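Local coordinates for Protease/Reverse transcriptase/ribonuclease H (Eastern chimpanzee simian foamy virus, PDB 7KSF), which combines aspartic protease, reverse transcriptase and ribonuclease H in one viral chain, probably processing viral proteins and copying the RNA genome into DNA, at residues S192-P200 against M210-N218; V239-L249 against D311-H322. The protein carries 1 engineered substitution. All coordinates share one frame; numbering follows the deposited sequence.

Contact 1: S192-P200 against M210-N218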
loop_
_atom_site.group_PDB
_atom_site.type_symbol
_atom_site.label_atom_id
_atom_site.label_comp_id
_atom_site.label_asym_id
_atom_site.label_seq_id
_atom_site.Cartn_x
_atom_site.Cartn_y
_atom_site.Cartn_z
ATOM N N SER A 192 5.212 22.092 -29.241
ATOM C CA SER A 192 3.772 21.897 -29.293
ATOM C C SER A 192 3.087 23.180 -28.857
ATOM O O SER A 192 3.723 24.110 -28.355
ATOM C CB SER A 192 3.343 20.721 -28.414
ATOM O OG SER A 192 1.970 20.808 -28.070
ATOM N N THR A 193 1.771 23.213 -29.069
ATOM C CA THR A 193 0.974 24.346 -28.620
ATOM C C THR A 193 0.703 24.273 -27.123
ATOM O O THR A 193 0.793 25.288 -26.424
ATOM C CB THR A 193 -0.344 24.394 -29.397
ATOM O OG1 THR A 193 -0.070 24.407 -30.804
ATOM C CG2 THR A 193 -1.144 25.634 -29.023
ATOM N N MET A 194 0.387 23.085 -26.616
ATOM C CA MET A 194 0.047 22.900 -25.214
ATOM C C MET A 194 1.301 22.664 -24.384
ATOM O O MET A 194 2.264 22.053 -24.850
ATOM C CB MET A 194 -0.915 21.721 -25.048
ATOM C CG MET A 194 -1.369 21.488 -23.619
ATOM S SD MET A 194 -2.033 22.995 -22.886
ATOM C CE MET A 194 -2.444 22.437 -21.235
ATOM N N ASN A 195 1.283 23.159 -23.150
ATOM C CA ASN A 195 2.341 22.895 -22.188
ATOM C C ASN A 195 1.713 22.597 -20.837
ATOM O O ASN A 195 0.707 23.206 -20.462
ATOM C CB ASN A 195 3.302 24.077 -22.059
ATOM C CG ASN A 195 4.571 23.712 -21.325
ATOM O OD1 ASN A 195 5.569 23.346 -21.944
ATOM N ND2 ASN A 195 4.543 23.801 -20.000
ATOM N N THR A 196 2.317 21.662 -20.104
ATOM C CA THR A 196 1.795 21.186 -18.837
ATOM C C THR A 196 2.789 21.451 -17.714
ATOM O O THR A 196 3.988 21.202 -17.881
ATOM C CB THR A 196 1.488 19.678 -18.915
ATOM O OG1 THR A 196 0.319 19.463 -19.713
ATOM C CG2 THR A 196 1.262 19.092 -17.530
ATOM N N PRO A 197 2.333 21.958 -16.571
ATOM C CA PRO A 197 3.251 22.158 -15.447
ATOM C C PRO A 197 3.747 20.830 -14.904
ATOM O O PRO A 197 3.033 19.823 -14.910
ATOM C CB PRO A 197 2.393 22.894 -14.407
ATOM C CG PRO A 197 1.217 23.415 -15.164
ATOM C CD PRO A 197 0.975 22.425 -16.259
ATOM N N VAL A 198 4.991 20.841 -14.432
ATOM C CA VAL A 198 5.632 19.669 -13.851
ATOM C C VAL A 198 6.017 19.994 -12.414
ATOM O O VAL A 198 6.484 21.100 -12.121
ATOM C CB VAL A 198 6.860 19.221 -14.677
ATOM C CG1 VAL A 198 7.906 20.324 -14.736
ATOM C CG2 VAL A 198 7.453 17.942 -14.109
ATOM N N TYR A 199 5.793 19.037 -11.514
ATOM C CA TYR A 199 6.064 19.211 -10.097
ATOM C C TYR A 199 6.909 18.059 -9.575
ATOM O O TYR A 199 6.729 16.911 -10.001
ATOM C CB TYR A 199 4.762 19.283 -9.293
ATOM C CG TYR A 199 3.916 20.491 -9.598
ATOM C CD1 TYR A 199 4.121 21.689 -8.930
ATOM C CD2 TYR A 199 2.910 20.437 -10.553
ATOM C CE1 TYR A 199 3.347 22.799 -9.203
ATOM C CE2 TYR A 199 2.132 21.541 -10.835
ATOM C CZ TYR A 199 2.354 22.721 -10.158
ATOM O OH TYR A 199 1.584 23.829 -10.431
ATOM N N PRO A 200 7.838 18.326 -8.656
ATOM C CA PRO A 200 8.609 17.238 -8.050
ATOM C C PRO A 200 8.146 16.890 -6.644
ATOM O O PRO A 200 7.833 17.782 -5.849
ATOM C CB PRO A 200 10.038 17.798 -8.043
ATOM C CG PRO A 200 9.857 19.320 -8.043
ATOM C CD PRO A 200 8.406 19.641 -8.323
ATOM N N MET A 210 8.841 13.041 -10.588
ATOM C CA MET A 210 8.133 14.173 -11.164
ATOM C C MET A 210 6.640 13.880 -11.269
ATOM O O MET A 210 6.214 12.724 -11.360
ATOM C CB MET A 210 8.693 14.517 -12.546
ATOM C CG MET A 210 8.364 13.507 -13.636
ATOM S SD MET A 210 8.839 14.073 -15.282
ATOM C CE MET A 210 8.182 12.754 -16.297
ATOM N N VAL A 211 5.845 14.949 -11.249
ATOM C CA VAL A 211 4.391 14.857 -11.329
ATOM C C VAL A 211 3.899 15.901 -12.321
ATOM O O VAL A 211 4.304 17.066 -12.254
ATOM C CB VAL A 211 3.723 15.061 -9.955
ATOM C CG1 VAL A 211 2.210 15.092 -10.101
ATOM C CG2 VAL A 211 4.141 13.962 -8.990
ATOM N N LEU A 212 3.029 15.488 -13.237
ATOM C CA LEU A 212 2.468 16.381 -14.240
ATOM C C LEU A 212 1.083 16.847 -13.809
ATOM O O LEU A 212 0.314 16.082 -13.215
ATOM C CB LEU A 212 2.387 15.694 -15.600
ATOM C CG LEU A 212 3.740 15.401 -16.247
ATOM C CD1 LEU A 212 3.556 14.564 -17.495
ATOM C CD2 LEU A 212 4.465 16.697 -16.576
ATOM N N ASP A 213 0.769 18.102 -14.117
ATOM C CA ASP A 213 -0.507 18.716 -13.752
ATOM C C ASP A 213 -1.382 18.750 -15.002
ATOM O O ASP A 213 -1.393 19.725 -15.752
ATOM C CB ASP A 213 -0.283 20.109 -13.177
ATOM C CG ASP A 213 -1.541 20.702 -12.587
ATOM O OD1 ASP A 213 -2.412 19.919 -12.163
ATOM O OD2 ASP A 213 -1.657 21.945 -12.542
ATOM N N TYR A 214 -2.134 17.669 -15.216
ATOM C CA TYR A 214 -2.901 17.469 -16.436
ATOM C C TYR A 214 -4.365 17.864 -16.304
ATOM O O TYR A 214 -5.149 17.607 -17.222
ATOM C CB TYR A 214 -2.800 16.009 -16.884
ATOM C CG TYR A 214 -1.610 15.722 -17.763
ATOM C CD1 TYR A 214 -1.180 16.650 -18.704
ATOM C CD2 TYR A 214 -0.914 14.527 -17.659
ATOM C CE1 TYR A 214 -0.097 16.393 -19.513
ATOM C CE2 TYR A 214 0.171 14.261 -18.464
ATOM C CZ TYR A 214 0.577 15.198 -19.387
ATOM O OH TYR A 214 1.660 14.942 -20.193
ATOM N N ARG A 215 -4.760 18.488 -15.190
ATOM C CA ARG A 215 -6.159 18.852 -15.013
ATOM C C ARG A 215 -6.599 19.950 -15.973
ATOM O O ARG A 215 -7.804 20.166 -16.133
ATOM C CB ARG A 215 -6.417 19.280 -13.565
ATOM C CG ARG A 215 -5.442 20.307 -13.020
ATOM C CD ARG A 215 -5.526 20.388 -11.499
ATOM N NE ARG A 215 -4.442 21.182 -10.925
ATOM C CZ ARG A 215 -4.198 21.284 -9.623
ATOM N NH1 ARG A 215 -4.961 20.637 -8.752
ATOM N NH2 ARG A 215 -3.188 22.027 -9.188
ATOM N N GLU A 216 -5.656 20.643 -16.614
ATOM C CA GLU A 216 -6.019 21.626 -17.626
ATOM C C GLU A 216 -6.410 20.957 -18.938
ATOM O O GLU A 216 -7.290 21.449 -19.650
ATOM C CB GLU A 216 -4.864 22.606 -17.849
ATOM C CG GLU A 216 -4.614 23.521 -16.667
ATOM C CD GLU A 216 -5.820 24.380 -16.341
ATOM O OE1 GLU A 216 -6.521 24.808 -17.282
ATOM O OE2 GLU A 216 -6.072 24.619 -15.140
ATOM N N VAL A 217 -5.762 19.840 -19.272
ATOM C CA VAL A 217 -6.125 19.119 -20.485
ATOM C C VAL A 217 -7.372 18.271 -20.262
ATOM O O VAL A 217 -8.166 18.072 -21.187
ATOM C CB VAL A 217 -4.942 18.264 -20.965
ATOM C CG1 VAL A 217 -5.220 17.691 -22.343
ATOM C CG2 VAL A 217 -3.664 19.084 -20.975
ATOM N N ASN A 218 -7.577 17.774 -19.038
ATOM C CA ASN A 218 -8.703 16.883 -18.781
ATOM C C ASN A 218 -10.040 17.609 -18.872
ATOM O O ASN A 218 -11.044 17.000 -19.258
ATOM C CB ASN A 218 -8.537 16.223 -17.413
ATOM C CG ASN A 218 -7.234 15.455 -17.289
ATOM O OD1 ASN A 218 -6.641 15.053 -18.290
ATOM N ND2 ASN A 218 -6.778 15.256 -16.058
#
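Thr196 meets the ring of Tyr214 at its edge, OG1 lying 3.1 Å from CE1 and near the ring plane, with the two side chains roughly at right angles. With chi1 of Thr196 at -73°, OG1 sits beside the backbone N and the methyl CG2 is swung anti to it, 3.3 Å from Asp213 O. One face of the Tyr214 ring is covered from within its own segment by Leu212 CB, and Trp277 of strand 273-277 also packs on Tyr214. Next to this, Pro197 O accepts from Asp213 N at 3.0 Å, the donor tilted 22° from the carbonyl plane, while the Pro197 ring packs against Asp213 CB. Past Thr196, the buried end of Met194 slides along Val217, CE to CG2 3.6 Å.

Farther along, the strands pair antiparallel. Tyr199 N gives a bond of 2.6 Å to Val211 O, in the carbonyl plane. Val198 CG2 touches Met210 CB at 4.0 Å, on the face where helix 171-184 receives Met210 and Pro200.

Unlike the buried group of Met194, Thr196, Tyr214 and Val217, Tyr199 and Val211 are partly exposed to solvent. The Tyr199 ring turns an edge to Asp213, whose CB lies in the ring plane, 3.7 Å from CE2. The Asp213 carboxylate is held by its neighbour Arg215 in a salt bridge, NE to OD1 2.7 Å, and both side chains reach Leu535. A two-stranded hairpin running into a Leu-Asp-Tyr-Arg sequence and a short helical turn is consistent with the fingers subdomain of a retroviral reverse transcriptase.

Contact 2: V239-L249 against D311-H322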
loop_
_atom_site.group_PDB
_atom_site.type_symbol
_atom_site.label_atom_id
_atom_site.label_comp_id
_atom_site.label_asym_id
_atom_site.label_seq_id
_atom_site.Cartn_x
_atom_site.Cartn_y
_atom_site.Cartn_z
ATOM N N VAL A 239 -13.473 -12.559 -4.967
ATOM C CA VAL A 239 -13.588 -13.925 -4.465
ATOM C C VAL A 239 -12.336 -14.212 -3.648
ATOM O O VAL A 239 -11.255 -14.398 -4.215
ATOM C CB VAL A 239 -13.738 -14.965 -5.588
ATOM C CG1 VAL A 239 -13.768 -16.379 -4.998
ATOM C CG2 VAL A 239 -14.985 -14.705 -6.408
ATOM N N ARG A 240 -12.490 -14.298 -2.324
ATOM C CA ARG A 240 -11.332 -14.573 -1.429
ATOM C C ARG A 240 -11.178 -16.086 -1.231
ATOM O O ARG A 240 -12.056 -16.689 -0.583
ATOM C CB ARG A 240 -11.516 -13.862 -0.085
ATOM C CG ARG A 240 -10.499 -12.764 0.181
ATOM C CD ARG A 240 -11.115 -11.553 0.855
ATOM N NE ARG A 240 -12.351 -11.876 1.556
ATOM C CZ ARG A 240 -12.658 -11.448 2.774
ATOM N NH1 ARG A 240 -11.816 -10.672 3.437
ATOM N NH2 ARG A 240 -13.807 -11.796 3.326
ATOM N N GLN A 241 -10.101 -16.673 -1.773
ATOM C CA GLN A 241 -9.842 -18.100 -1.629
ATOM C C GLN A 241 -8.701 -18.337 -0.645
ATOM O O GLN A 241 -8.452 -17.507 0.238
ATOM C CB GLN A 241 -9.522 -18.729 -2.983
ATOM C CG GLN A 241 -10.600 -18.523 -4.042
ATOM C CD GLN A 241 -11.608 -19.659 -4.096
ATOM O OE1 GLN A 241 -11.320 -20.731 -4.626
ATOM N NE2 GLN A 241 -12.796 -19.429 -3.542
ATOM N N LYS A 242 -8.014 -19.475 -0.776
ATOM C CA LYS A 242 -6.967 -19.824 0.178
ATOM C C LYS A 242 -5.789 -18.864 0.069
ATOM O O LYS A 242 -5.488 -18.118 1.008
ATOM C CB LYS A 242 -6.517 -21.269 -0.040
ATOM C CG LYS A 242 -5.542 -21.774 1.010
ATOM C CD LYS A 242 -5.226 -23.245 0.795
ATOM C CE LYS A 242 -4.177 -23.760 1.775
ATOM N NZ LYS A 242 -3.745 -25.144 1.421
ATOM N N TYR A 243 -5.110 -18.863 -1.073
ATOM C CA TYR A 243 -3.975 -17.983 -1.303
ATOM C C TYR A 243 -4.405 -16.766 -2.111
ATOM O O TYR A 243 -5.328 -16.832 -2.927
ATOM C CB TYR A 243 -2.848 -18.715 -2.036
ATOM C CG TYR A 243 -2.420 -20.004 -1.380
ATOM C CD1 TYR A 243 -2.909 -21.224 -1.823
ATOM C CD2 TYR A 243 -1.524 -20.006 -0.320
ATOM C CE1 TYR A 243 -2.523 -22.405 -1.232
ATOM C CE2 TYR A 243 -1.133 -21.186 0.282
ATOM C CZ TYR A 243 -1.634 -22.384 -0.179
ATOM O OH TYR A 243 -1.249 -23.562 0.415
ATOM N N LYS A 244 -3.726 -15.650 -1.871
ATOM C CA LYS A 244 -4.008 -14.400 -2.560
ATOM C C LYS A 244 -2.707 -13.805 -3.082
ATOM O O LYS A 244 -1.682 -13.843 -2.397
ATOM C CB LYS A 244 -4.714 -13.408 -1.633
ATOM C CG LYS A 244 -6.070 -13.898 -1.159
ATOM C CD LYS A 244 -6.287 -13.586 0.303
ATOM C CE LYS A 244 -7.492 -14.334 0.842
ATOM N NZ LYS A 244 -7.598 -14.191 2.314
ATOM N N THR A 245 -2.762 -13.258 -4.294
ATOM C CA THR A 245 -1.580 -12.763 -4.988
ATOM C C THR A 245 -1.895 -11.439 -5.663
ATOM O O THR A 245 -2.903 -11.322 -6.364
ATOM C CB THR A 245 -1.095 -13.767 -6.038
ATOM O OG1 THR A 245 -0.707 -14.986 -5.391
ATOM C CG2 THR A 245 0.088 -13.203 -6.813
ATOM N N THR A 246 -1.026 -10.451 -5.460
ATOM C CA THR A 246 -1.136 -9.159 -6.115
ATOM C C THR A 246 0.166 -8.851 -6.844
ATOM O O THR A 246 1.255 -9.083 -6.311
ATOM C CB THR A 246 -1.461 -8.048 -5.113
ATOM O OG1 THR A 246 -1.285 -6.772 -5.740
ATOM C CG2 THR A 246 -0.557 -8.133 -3.902
ATOM N N LEU A 247 0.044 -8.337 -8.067
ATOM C CA LEU A 247 1.186 -8.023 -8.919
ATOM C C LEU A 247 1.107 -6.565 -9.337
ATOM O O LEU A 247 0.157 -6.163 -10.012
ATOM C CB LEU A 247 1.218 -8.915 -10.158
ATOM C CG LEU A 247 1.476 -10.395 -9.917
ATOM C CD1 LEU A 247 1.342 -11.148 -11.222
ATOM C CD2 LEU A 247 2.860 -10.583 -9.324
ATOM N N ASP A 248 2.110 -5.783 -8.957
ATOM C CA ASP A 248 2.156 -4.373 -9.307
ATOM C C ASP A 248 2.831 -4.211 -10.663
ATOM O O ASP A 248 3.936 -4.717 -10.877
ATOM C CB ASP A 248 2.906 -3.577 -8.239
ATOM C CG ASP A 248 3.029 -2.107 -8.587
ATOM O OD1 ASP A 248 2.160 -1.590 -9.320
ATOM O OD2 ASP A 248 3.999 -1.469 -8.124
ATOM N N LEU A 249 2.163 -3.510 -11.574
ATOM C CA LEU A 249 2.738 -3.241 -12.881
ATOM C C LEU A 249 3.628 -2.001 -12.826
ATOM O O LEU A 249 3.549 -1.188 -11.903
ATOM C CB LEU A 249 1.635 -3.068 -13.929
ATOM C CG LEU A 249 0.712 -4.282 -14.098
ATOM C CD1 LEU A 249 -0.331 -4.039 -15.180
ATOM C CD2 LEU A 249 1.512 -5.538 -14.397
ATOM N N ASP A 311 -2.360 -2.514 -10.141
ATOM C CA ASP A 311 -2.581 -3.732 -9.359
ATOM C C ASP A 311 -3.463 -4.811 -9.992
ATOM O O ASP A 311 -4.450 -4.514 -10.664
ATOM C CB ASP A 311 -3.128 -3.375 -7.975
ATOM C CG ASP A 311 -2.201 -2.457 -7.201
ATOM O OD1 ASP A 311 -1.068 -2.222 -7.671
ATOM O OD2 ASP A 311 -2.604 -1.975 -6.125
ATOM N N ILE A 312 -3.087 -6.065 -9.758
ATOM C CA ILE A 312 -3.816 -7.226 -10.261
ATOM C C ILE A 312 -4.110 -8.183 -9.103
ATOM O O ILE A 312 -3.280 -8.355 -8.211
ATOM C CB ILE A 312 -3.021 -7.967 -11.350
ATOM C CG1 ILE A 312 -2.704 -7.025 -12.512
ATOM C CG2 ILE A 312 -3.796 -9.179 -11.842
ATOM C CD1 ILE A 312 -1.962 -7.685 -13.650
ATOM N N TYR A 313 -5.291 -8.794 -9.114
ATOM C CA TYR A 313 -5.685 -9.713 -8.042
ATOM C C TYR A 313 -5.982 -11.138 -8.514
ATOM O O TYR A 313 -6.694 -11.344 -9.497
ATOM C CB TYR A 313 -6.890 -9.149 -7.288
ATOM C CG TYR A 313 -7.298 -9.966 -6.080
ATOM C CD1 TYR A 313 -8.212 -11.002 -6.195
ATOM C CD2 TYR A 313 -6.770 -9.690 -4.825
ATOM C CE1 TYR A 313 -8.586 -11.749 -5.093
ATOM C CE2 TYR A 313 -7.140 -10.429 -3.719
ATOM C CZ TYR A 313 -8.048 -11.456 -3.858
ATOM O OH TYR A 313 -8.419 -12.196 -2.757
ATOM N N LEU A 314 -5.432 -12.117 -7.797
ATOM C CA LEU A 314 -5.633 -13.523 -8.111
ATOM C C LEU A 314 -5.803 -14.273 -6.803
ATOM O O LEU A 314 -4.995 -14.104 -5.886
ATOM C CB LEU A 314 -4.461 -14.101 -8.907
ATOM C CG LEU A 314 -4.691 -15.533 -9.390
ATOM C CD1 LEU A 314 -6.026 -15.635 -10.110
ATOM C CD2 LEU A 314 -3.558 -15.965 -10.300
ATOM N N SER A 315 -6.851 -15.093 -6.719
ATOM C CA SER A 315 -7.150 -15.824 -5.492
ATOM C C SER A 315 -7.723 -17.184 -5.866
ATOM O O SER A 315 -8.829 -17.261 -6.409
ATOM C CB SER A 315 -8.122 -15.042 -4.611
ATOM O OG SER A 315 -8.329 -15.693 -3.371
ATOM N N HIS A 316 -6.978 -18.249 -5.577
ATOM C CA HIS A 316 -7.433 -19.611 -5.807
ATOM C C HIS A 316 -7.260 -20.426 -4.537
ATOM O O HIS A 316 -6.291 -20.241 -3.793
ATOM C CB HIS A 316 -6.679 -20.276 -6.965
ATOM C CG HIS A 316 -7.241 -19.959 -8.317
ATOM N ND1 HIS A 316 -7.105 -18.723 -8.909
ATOM C CD2 HIS A 316 -7.944 -20.720 -9.190
ATOM C CE1 HIS A 316 -7.699 -18.735 -10.091
ATOM N NE2 HIS A 316 -8.216 -19.935 -10.282
ATOM N N ASP A 317 -8.210 -21.332 -4.292
ATOM C CA ASP A 317 -8.182 -22.136 -3.076
ATOM C C ASP A 317 -7.207 -23.302 -3.190
ATOM O O ASP A 317 -6.498 -23.617 -2.225
ATOM C CB ASP A 317 -9.591 -22.637 -2.747
ATOM C CG ASP A 317 -10.264 -23.324 -3.925
ATOM O OD1 ASP A 317 -9.837 -23.096 -5.079
ATOM O OD2 ASP A 317 -11.231 -24.083 -3.698
ATOM N N ASP A 318 -7.156 -23.945 -4.343
ATOM C CA ASP A 318 -6.268 -25.083 -4.525
ATOM C C ASP A 318 -4.827 -24.594 -4.626
ATOM O O ASP A 318 -4.534 -23.733 -5.467
ATOM C CB ASP A 318 -6.666 -25.861 -5.772
ATOM C CG ASP A 318 -6.262 -27.317 -5.705
ATOM O OD1 ASP A 318 -5.151 -27.603 -5.213
ATOM O OD2 ASP A 318 -7.060 -28.176 -6.135
ATOM N N PRO A 319 -3.907 -25.090 -3.791
ATOM C CA PRO A 319 -2.517 -24.610 -3.877
ATOM C C PRO A 319 -1.871 -24.876 -5.221
ATOM O O PRO A 319 -1.097 -24.040 -5.705
ATOM C CB PRO A 319 -1.814 -25.377 -2.746
ATOM C CG PRO A 319 -2.901 -25.752 -1.803
ATOM C CD PRO A 319 -4.110 -26.001 -2.652
ATOM N N LYS A 320 -2.166 -26.019 -5.847
ATOM C CA LYS A 320 -1.557 -26.321 -7.138
ATOM C C LYS A 320 -2.168 -25.482 -8.253
ATOM O O LYS A 320 -1.464 -25.081 -9.188
ATOM C CB LYS A 320 -1.690 -27.815 -7.452
ATOM C CG LYS A 320 -3.111 -28.282 -7.756
ATOM C CD LYS A 320 -3.138 -29.687 -8.345
ATOM C CE LYS A 320 -4.543 -30.071 -8.801
ATOM N NZ LYS A 320 -5.048 -29.184 -9.890
ATOM N N GLU A 321 -3.472 -25.198 -8.173
ATOM C CA GLU A 321 -4.134 -24.445 -9.231
ATOM C C GLU A 321 -3.780 -22.965 -9.187
ATOM O O GLU A 321 -3.756 -22.309 -10.231
ATOM C CB GLU A 321 -5.654 -24.620 -9.138
ATOM C CG GLU A 321 -6.402 -24.144 -10.377
ATOM C CD GLU A 321 -7.895 -24.018 -10.150
ATOM O OE1 GLU A 321 -8.313 -23.917 -8.977
ATOM O OE2 GLU A 321 -8.650 -24.021 -11.145
ATOM N N HIS A 322 -3.508 -22.427 -7.997
ATOM C CA HIS A 322 -3.085 -21.034 -7.895
ATOM C C HIS A 322 -1.804 -20.798 -8.686
ATOM O O HIS A 322 -1.677 -19.785 -9.385
ATOM C CB HIS A 322 -2.892 -20.650 -6.425
ATOM C CG HIS A 322 -2.672 -19.184 -6.208
ATOM N ND1 HIS A 322 -3.378 -18.216 -6.885
ATOM C CD2 HIS A 322 -1.828 -18.524 -5.378
ATOM C CE1 HIS A 322 -2.978 -17.021 -6.487
ATOM N NE2 HIS A 322 -2.038 -17.181 -5.572
#
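The ring of Tyr243 takes Pro319 CG at its edge, in plane, 3.4 Å from CE1, while Lys242 CG of its own segment sits over one face. The imidazole of His322 has Tyr243 O above one face, offset toward the rim, and Thr245 OG1 at its edge, hydrogen-bonded to NE2 at 2.6 Å; the same hydroxyl is also bonded to Gly348 N, so two partners grip it. Tyr313 turns an edge to Val239 O, and its OH lies 3.3 Å from Lys244 CG, the two side chains running side by side.

This is the antiparallel palm sheet of a reverse transcriptase: Asp311 ends a Tyr-Val-Asp-Asp sequence, and Asp248 falls where the family's other active-site aspartate is expected. Their carboxylates stand nearly perpendicular, OD1 to OD1 3.7 Å, with Asp310 also near Asp248, an arrangement like the metal-binding aspartates of related reverse transcriptases; no metal is modelled here.

Between the strands, Thr245 and Leu314 exchange backbone bonds, Thr245 N to Leu314 O at 2.9 Å. With OG anti to its own backbone N (chi1 -175°), Ser315 accepts from Gln241 N at 2.6 Å and donates to Tyr243 O at 3.2 Å, approaching that oxygen from above the carbonyl plane.

Contact 1 closes before contact 2 opens, so the two follow one another along the chain. Their centres lie about 37 Å apart and their nearest atoms about 14 Å, without touching, and they share no sheet. Contact 1 belongs to the two-stranded hairpin of 198-202 and 208-212. Its centre is about 26 Å from the centre of the chain. The centre of contact 2 lies nearer, at about 17 Å, where strand 243-249 sits between 311-316 and 345-349. Read against the known polymerase fold, the first is probably part of the fingers and the second belongs to the palm, so the pair probably places a fingers element and the catalytic palm in one polymerase domain.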